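Local coordinates for amine Dehydrogenase (Pseudomonas putida, PDB 1JMX), which probably helps oxidise primary amines, as the beta-propeller subunit of a quinohemoprotein amine dehydrogenase that carries heme c in its assembly, at residues G10-I15 against F302-D307; L318-P323 against K328-K333. All blocks are in the same frame, centred on the assembly; numbering follows the deposited sequence.

Both contacts belong to a propeller of seven antiparallel blades and share one of them, built from strands 299-302, 309-312, 317-322 and 327-333. Interaction 1 ties the turn between the first two of these strands to strand 12-18 of the adjoining blade; interaction 2 is the hairpin of the last two strands, farther from the chain's centre. Their centres lie about 14 Å apart, and interaction 1 is complete before interaction 2 begins along the chain. They meet at P323, whose CD lies 3.1 Å from D307 O. One contact thus joins blade to blade where the first and last strands of the chain pair, and the other holds the outer part of a single blade.

Interaction 1 of 2, residues G10-I15 against F302-D307; sequences GHEYMI and FDKKGD
D303 OD2 is gripped by two backbone amides while the CB of the same residue lies 3.7 Å from E12 OE2. G306 N reaches OD2 nearly along its C-O direction at 2.8 Å, and D307 N comes to its syn side at 3.0 Å. The first of these makes an Asx motif, for which the short aspartate is well fitted: its CG, set between the backbone N and the carbonyl carbon (chi1 65°), carries the carboxylate forward to the turn's amides. G306 completes the turn with a positive phi of 86°, where a CB would press on the carbonyl O of K305. Across the gap, E12 has the length to join strand to turn. With its CG anti to the backbone N and the chain extended beyond it, E12 receives K304 N on the syn lone pair of OE2, at 2.7 Å and an N-H...O angle of 156°. The other oxygen, OE1, accepts a hydrogen bond from a water 2.7 Å away, and this water accepts in turn from K305 N, so both carboxylate oxygens are linked to successive amides of the turn. K304 lends its aliphatic part, with CB 3.2 Å from E12 OE2, while its amino end leads away. The carboxylates of E12 and D303 lie in almost parallel planes with OE1 and OD1 4.5 Å apart; their mutual repulsion is probably eased by the amide N-H groups and might slightly raise the pKa of one acid. In the propeller this polar bridge spans two adjacent blades. Strand 12-18 pairs with the C-terminal strand 345-348, so the first and last strands close one blade together; E12 also packs on V346, and M14 reaches both V346 and Y310 of strand 309-312 in the next blade.

Interaction 2 of 2, residues L318-P323 against K328-K333; sequences LAVFNP and KVKNIK
With CG beside the backbone N and roughly anti to the carbonyl carbon (chi1 -87°), the ring of F321 lies over the start of K328, whose CB sits 3.9 Å from the ring centroid and 21° off its normal in a CH-pi contact. K328 N meets the same ring toward its rim, 3.4 Å from CE2. Beyond CB the lysine runs on anti to its backbone N, then bends at chi3 (68°), which carries NZ to a lone pair of N331 OD1 at 2.7 Å; D294 adds a salt bridge. A long chain with a greasy stem and a charged end suits this place at the blade's rim. The two strands form the outer antiparallel hairpin of a propeller blade, interrupted by a classic beta bulge: V329 and K330 both face V320, whose O accepts from V329 N at 2.7 Å and weakly from K330 N. Were F321 an alanine, the K328 methylenes would probably lose their aromatic cover and a gap would open beside L309 and L311. On the other face, V320 CG2 meets I332 CD1 at 4.1 Å, and L318 CB rests 3.9 Å from I332 CB; L318 and I332 are a hydrogen-bonded pair, each N bonded to the other's O.

Interaction 1 of 2, residues G10-I15 against F302-D307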
loop_
_atom_site.group_PDB
_atom_site.type_symbol
_atom_site.label_atom_id
_atom_site.label_comp_id
_atom_site.label_asym_id
_atom_site.label_seq_id
_atom_site.Cartn_x
_atom_site.Cartn_y
_atom_site.Cartn_z
ATOM N N GLY B 10 -31.198 -35.961 -5.868
ATOM C CA GLY B 10 -31.547 -35.984 -4.460
ATOM C C GLY B 10 -30.359 -35.734 -3.540
ATOM O O GLY B 10 -30.538 -35.403 -2.369
ATOM N N HIS B 11 -29.147 -35.921 -4.058
ATOM C CA HIS B 11 -27.930 -35.702 -3.281
ATOM C C HIS B 11 -27.558 -34.242 -3.200
ATOM O O HIS B 11 -27.665 -33.510 -4.179
ATOM C CB HIS B 11 -26.751 -36.445 -3.892
ATOM C CG HIS B 11 -26.744 -37.906 -3.598
ATOM N ND1 HIS B 11 -25.582 -38.634 -3.492
ATOM C CD2 HIS B 11 -27.758 -38.780 -3.416
ATOM C CE1 HIS B 11 -25.877 -39.898 -3.263
ATOM N NE2 HIS B 11 -27.192 -40.013 -3.215
ATOM N N GLU B 12 -27.056 -33.847 -2.036
ATOM C CA GLU B 12 -26.631 -32.477 -1.803
ATOM C C GLU B 12 -25.184 -32.288 -2.247
ATOM O O GLU B 12 -24.346 -33.158 -2.035
ATOM C CB GLU B 12 -26.787 -32.133 -0.332
ATOM C CG GLU B 12 -26.547 -30.675 -0.023
ATOM C CD GLU B 12 -27.196 -30.268 1.269
ATOM O OE1 GLU B 12 -27.383 -31.140 2.141
ATOM O OE2 GLU B 12 -27.546 -29.083 1.397
ATOM N N TYR B 13 -24.900 -31.152 -2.870
ATOM C CA TYR B 13 -23.560 -30.864 -3.358
ATOM C C TYR B 13 -23.177 -29.424 -3.112
ATOM O O TYR B 13 -24.031 -28.577 -2.845
ATOM C CB TYR B 13 -23.458 -31.155 -4.853
ATOM C CG TYR B 13 -23.609 -32.616 -5.202
ATOM C CD1 TYR B 13 -24.809 -33.111 -5.726
ATOM C CD2 TYR B 13 -22.553 -33.502 -5.019
ATOM C CE1 TYR B 13 -24.944 -34.453 -6.059
ATOM C CE2 TYR B 13 -22.678 -34.843 -5.349
ATOM C CZ TYR B 13 -23.875 -35.313 -5.869
ATOM O OH TYR B 13 -23.981 -36.642 -6.197
ATOM N N MET B 14 -21.881 -29.155 -3.219
ATOM C CA MET B 14 -21.345 -27.817 -3.019
ATOM C C MET B 14 -20.253 -27.544 -4.030
ATOM O O MET B 14 -19.376 -28.377 -4.245
ATOM C CB MET B 14 -20.753 -27.676 -1.617
ATOM C CG MET B 14 -20.010 -26.358 -1.382
ATOM S SD MET B 14 -19.142 -26.318 0.207
ATOM C CE MET B 14 -20.407 -25.642 1.199
ATOM N N ILE B 15 -20.326 -26.393 -4.685
ATOM C CA ILE B 15 -19.290 -26.041 -5.635
ATOM C C ILE B 15 -18.416 -24.938 -5.070
ATOM O O ILE B 15 -18.888 -24.053 -4.352
ATOM C CB ILE B 15 -19.838 -25.597 -6.997
ATOM C CG1 ILE B 15 -20.749 -24.378 -6.848
ATOM C CG2 ILE B 15 -20.526 -26.755 -7.677
ATOM C CD1 ILE B 15 -21.070 -23.707 -8.179
ATOM N N PHE B 302 -23.947 -22.647 4.565
ATOM C CA PHE B 302 -24.767 -23.569 5.347
ATOM C C PHE B 302 -25.336 -24.638 4.415
ATOM O O PHE B 302 -25.676 -24.345 3.265
ATOM C CB PHE B 302 -25.964 -22.824 5.951
ATOM C CG PHE B 302 -25.754 -22.338 7.354
ATOM C CD1 PHE B 302 -25.702 -20.974 7.629
ATOM C CD2 PHE B 302 -25.675 -23.239 8.414
ATOM C CE1 PHE B 302 -25.584 -20.516 8.932
ATOM C CE2 PHE B 302 -25.556 -22.790 9.719
ATOM C CZ PHE B 302 -25.513 -21.423 9.978
ATOM N N ASP B 303 -25.420 -25.880 4.883
ATOM C CA ASP B 303 -26.042 -26.895 4.052
ATOM C C ASP B 303 -27.564 -26.667 4.173
ATOM O O ASP B 303 -27.999 -25.785 4.921
ATOM C CB ASP B 303 -25.589 -28.328 4.407
ATOM C CG ASP B 303 -26.012 -28.790 5.798
ATOM O OD1 ASP B 303 -25.696 -29.948 6.130
ATOM O OD2 ASP B 303 -26.647 -28.039 6.561
ATOM N N LYS B 304 -28.360 -27.459 3.461
ATOM C CA LYS B 304 -29.814 -27.297 3.448
ATOM C C LYS B 304 -30.507 -27.263 4.802
ATOM O O LYS B 304 -31.313 -26.368 5.063
ATOM C CB LYS B 304 -30.464 -28.351 2.552
ATOM C CG LYS B 304 -31.246 -27.770 1.380
ATOM C CD LYS B 304 -30.354 -26.947 0.437
ATOM C CE LYS B 304 -31.154 -26.394 -0.736
ATOM N NZ LYS B 304 -30.295 -25.607 -1.646
ATOM N N LYS B 305 -30.187 -28.226 5.660
ATOM C CA LYS B 305 -30.797 -28.295 6.986
ATOM C C LYS B 305 -30.159 -27.375 8.018
ATOM O O LYS B 305 -30.802 -27.005 8.997
ATOM C CB LYS B 305 -30.807 -29.737 7.505
ATOM C CG LYS B 305 -31.846 -30.636 6.831
ATOM C CD LYS B 305 -31.764 -32.068 7.359
ATOM C CE LYS B 305 -31.969 -32.129 8.883
ATOM N NZ LYS B 305 -31.704 -33.494 9.454
ATOM N N GLY B 306 -28.921 -26.958 7.769
ATOM C CA GLY B 306 -28.242 -26.094 8.717
ATOM C C GLY B 306 -27.545 -26.896 9.806
ATOM O O GLY B 306 -27.358 -26.396 10.917
ATOM N N ASP B 307 -27.216 -28.156 9.495
ATOM C CA ASP B 307 -26.514 -29.063 10.409
ATOM C C ASP B 307 -24.995 -28.865 10.293
ATOM O O ASP B 307 -24.233 -29.332 11.146
ATOM C CB ASP B 307 -26.795 -30.528 10.058
ATOM C CG ASP B 307 -28.263 -30.877 10.075
ATOM O OD1 ASP B 307 -29.016 -30.368 10.939
ATOM O OD2 ASP B 307 -28.657 -31.704 9.222
HETATM O O HOH W 1 -28.745 -30.756 4.496
#

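Interaction 2 of 2, residues L318-P323 against K328-K333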
loop_
_atom_site.group_PDB
_atom_site.type_symbol
_atom_site.label_atom_id
_atom_site.label_comp_id
_atom_site.label_asym_id
_atom_site.label_seq_id
_atom_site.Cartn_x
_atom_site.Cartn_y
_atom_site.Cartn_z
ATOM N N LEU B 318 -11.595 -26.317 3.233
ATOM C CA LEU B 318 -12.905 -25.974 3.771
ATOM C C LEU B 318 -12.921 -26.447 5.221
ATOM O O LEU B 318 -12.516 -27.569 5.516
ATOM C CB LEU B 318 -14.040 -26.721 3.054
ATOM C CG LEU B 318 -14.464 -26.535 1.597
ATOM C CD1 LEU B 318 -14.739 -25.077 1.303
ATOM C CD2 LEU B 318 -13.401 -27.089 0.699
ATOM N N ALA B 319 -13.345 -25.585 6.130
ATOM C CA ALA B 319 -13.450 -25.992 7.518
ATOM C C ALA B 319 -14.915 -26.385 7.674
ATOM O O ALA B 319 -15.794 -25.718 7.131
ATOM C CB ALA B 319 -13.101 -24.839 8.456
ATOM N N VAL B 320 -15.178 -27.516 8.318
ATOM C CA VAL B 320 -16.555 -27.953 8.530
ATOM C C VAL B 320 -16.826 -27.802 10.015
ATOM O O VAL B 320 -16.103 -28.349 10.839
ATOM C CB VAL B 320 -16.798 -29.420 8.108
ATOM C CG1 VAL B 320 -18.275 -29.759 8.252
ATOM C CG2 VAL B 320 -16.354 -29.641 6.675
ATOM N N PHE B 321 -17.856 -27.031 10.340
ATOM C CA PHE B 321 -18.240 -26.767 11.713
ATOM C C PHE B 321 -19.614 -27.291 12.075
ATOM O O PHE B 321 -20.486 -27.459 11.220
ATOM C CB PHE B 321 -18.252 -25.260 11.978
ATOM C CG PHE B 321 -16.930 -24.701 12.384
ATOM C CD1 PHE B 321 -15.892 -24.590 11.467
ATOM C CD2 PHE B 321 -16.723 -24.267 13.694
ATOM C CE1 PHE B 321 -14.664 -24.054 11.849
ATOM C CE2 PHE B 321 -15.494 -23.729 14.085
ATOM C CZ PHE B 321 -14.467 -23.622 13.163
ATOM N N ASN B 322 -19.780 -27.575 13.362
ATOM C CA ASN B 322 -21.061 -27.992 13.900
ATOM C C ASN B 322 -21.549 -26.627 14.333
ATOM O O ASN B 322 -20.897 -25.975 15.147
ATOM C CB ASN B 322 -20.875 -28.883 15.126
ATOM C CG ASN B 322 -22.192 -29.275 15.762
ATOM O OD1 ASN B 322 -22.953 -28.427 16.219
ATOM N ND2 ASN B 322 -22.468 -30.568 15.789
ATOM N N PRO B 323 -22.663 -26.146 13.765
ATOM C CA PRO B 323 -23.165 -24.823 14.148
ATOM C C PRO B 323 -23.672 -24.687 15.591
ATOM O O PRO B 323 -23.661 -23.590 16.150
ATOM C CB PRO B 323 -24.257 -24.564 13.111
ATOM C CG PRO B 323 -24.774 -25.920 12.833
ATOM C CD PRO B 323 -23.525 -26.758 12.742
ATOM N N LYS B 328 -15.028 -27.021 15.003
ATOM C CA LYS B 328 -14.599 -27.629 13.764
ATOM C C LYS B 328 -14.608 -29.142 13.854
ATOM O O LYS B 328 -13.925 -29.731 14.690
ATOM C CB LYS B 328 -13.206 -27.142 13.381
ATOM C CG LYS B 328 -12.865 -27.395 11.920
ATOM C CD LYS B 328 -11.408 -27.158 11.632
ATOM C CE LYS B 328 -10.564 -28.200 12.325
ATOM N NZ LYS B 328 -9.123 -28.014 12.024
ATOM N N VAL B 329 -15.433 -29.751 13.007
ATOM C CA VAL B 329 -15.576 -31.199 12.913
ATOM C C VAL B 329 -14.466 -31.763 12.033
ATOM O O VAL B 329 -13.861 -32.781 12.374
ATOM C CB VAL B 329 -16.967 -31.591 12.329
ATOM C CG1 VAL B 329 -17.066 -33.101 12.142
ATOM C CG2 VAL B 329 -18.083 -31.099 13.251
ATOM N N LYS B 330 -14.204 -31.114 10.898
ATOM C CA LYS B 330 -13.142 -31.572 10.006
ATOM C C LYS B 330 -12.760 -30.548 8.956
ATOM O O LYS B 330 -13.276 -29.438 8.956
ATOM C CB LYS B 330 -13.502 -32.908 9.338
ATOM C CG LYS B 330 -14.768 -32.899 8.516
ATOM C CD LYS B 330 -15.041 -34.275 7.917
ATOM C CE LYS B 330 -13.992 -34.642 6.865
ATOM N NZ LYS B 330 -14.394 -35.827 6.022
ATOM N N ASN B 331 -11.809 -30.916 8.105
ATOM C CA ASN B 331 -11.341 -30.052 7.033
ATOM C C ASN B 331 -11.325 -30.829 5.741
ATOM O O ASN B 331 -10.879 -31.978 5.704
ATOM C CB ASN B 331 -9.912 -29.553 7.290
ATOM C CG ASN B 331 -9.839 -28.568 8.417
ATOM O OD1 ASN B 331 -9.506 -28.927 9.547
ATOM N ND2 ASN B 331 -10.164 -27.314 8.127
ATOM N N ILE B 332 -11.822 -30.193 4.686
ATOM C CA ILE B 332 -11.831 -30.788 3.361
ATOM C C ILE B 332 -10.677 -30.105 2.638
ATOM O O ILE B 332 -10.678 -28.884 2.474
ATOM C CB ILE B 332 -13.161 -30.496 2.613
ATOM C CG1 ILE B 332 -14.340 -31.124 3.364
ATOM C CG2 ILE B 332 -13.096 -31.021 1.172
ATOM C CD1 ILE B 332 -15.685 -30.745 2.806
ATOM N N LYS B 333 -9.657 -30.879 2.292
ATOM C CA LYS B 333 -8.505 -30.340 1.580
ATOM C C LYS B 333 -8.794 -30.418 0.081
ATOM O O LYS B 333 -9.050 -31.497 -0.450
ATOM C CB LYS B 333 -7.241 -31.133 1.939
ATOM C CG LYS B 333 -5.970 -30.747 1.170
ATOM C CD LYS B 333 -5.484 -29.342 1.496
ATOM C CE LYS B 333 -5.108 -29.185 2.976
ATOM N NZ LYS B 333 -4.621 -27.801 3.298
#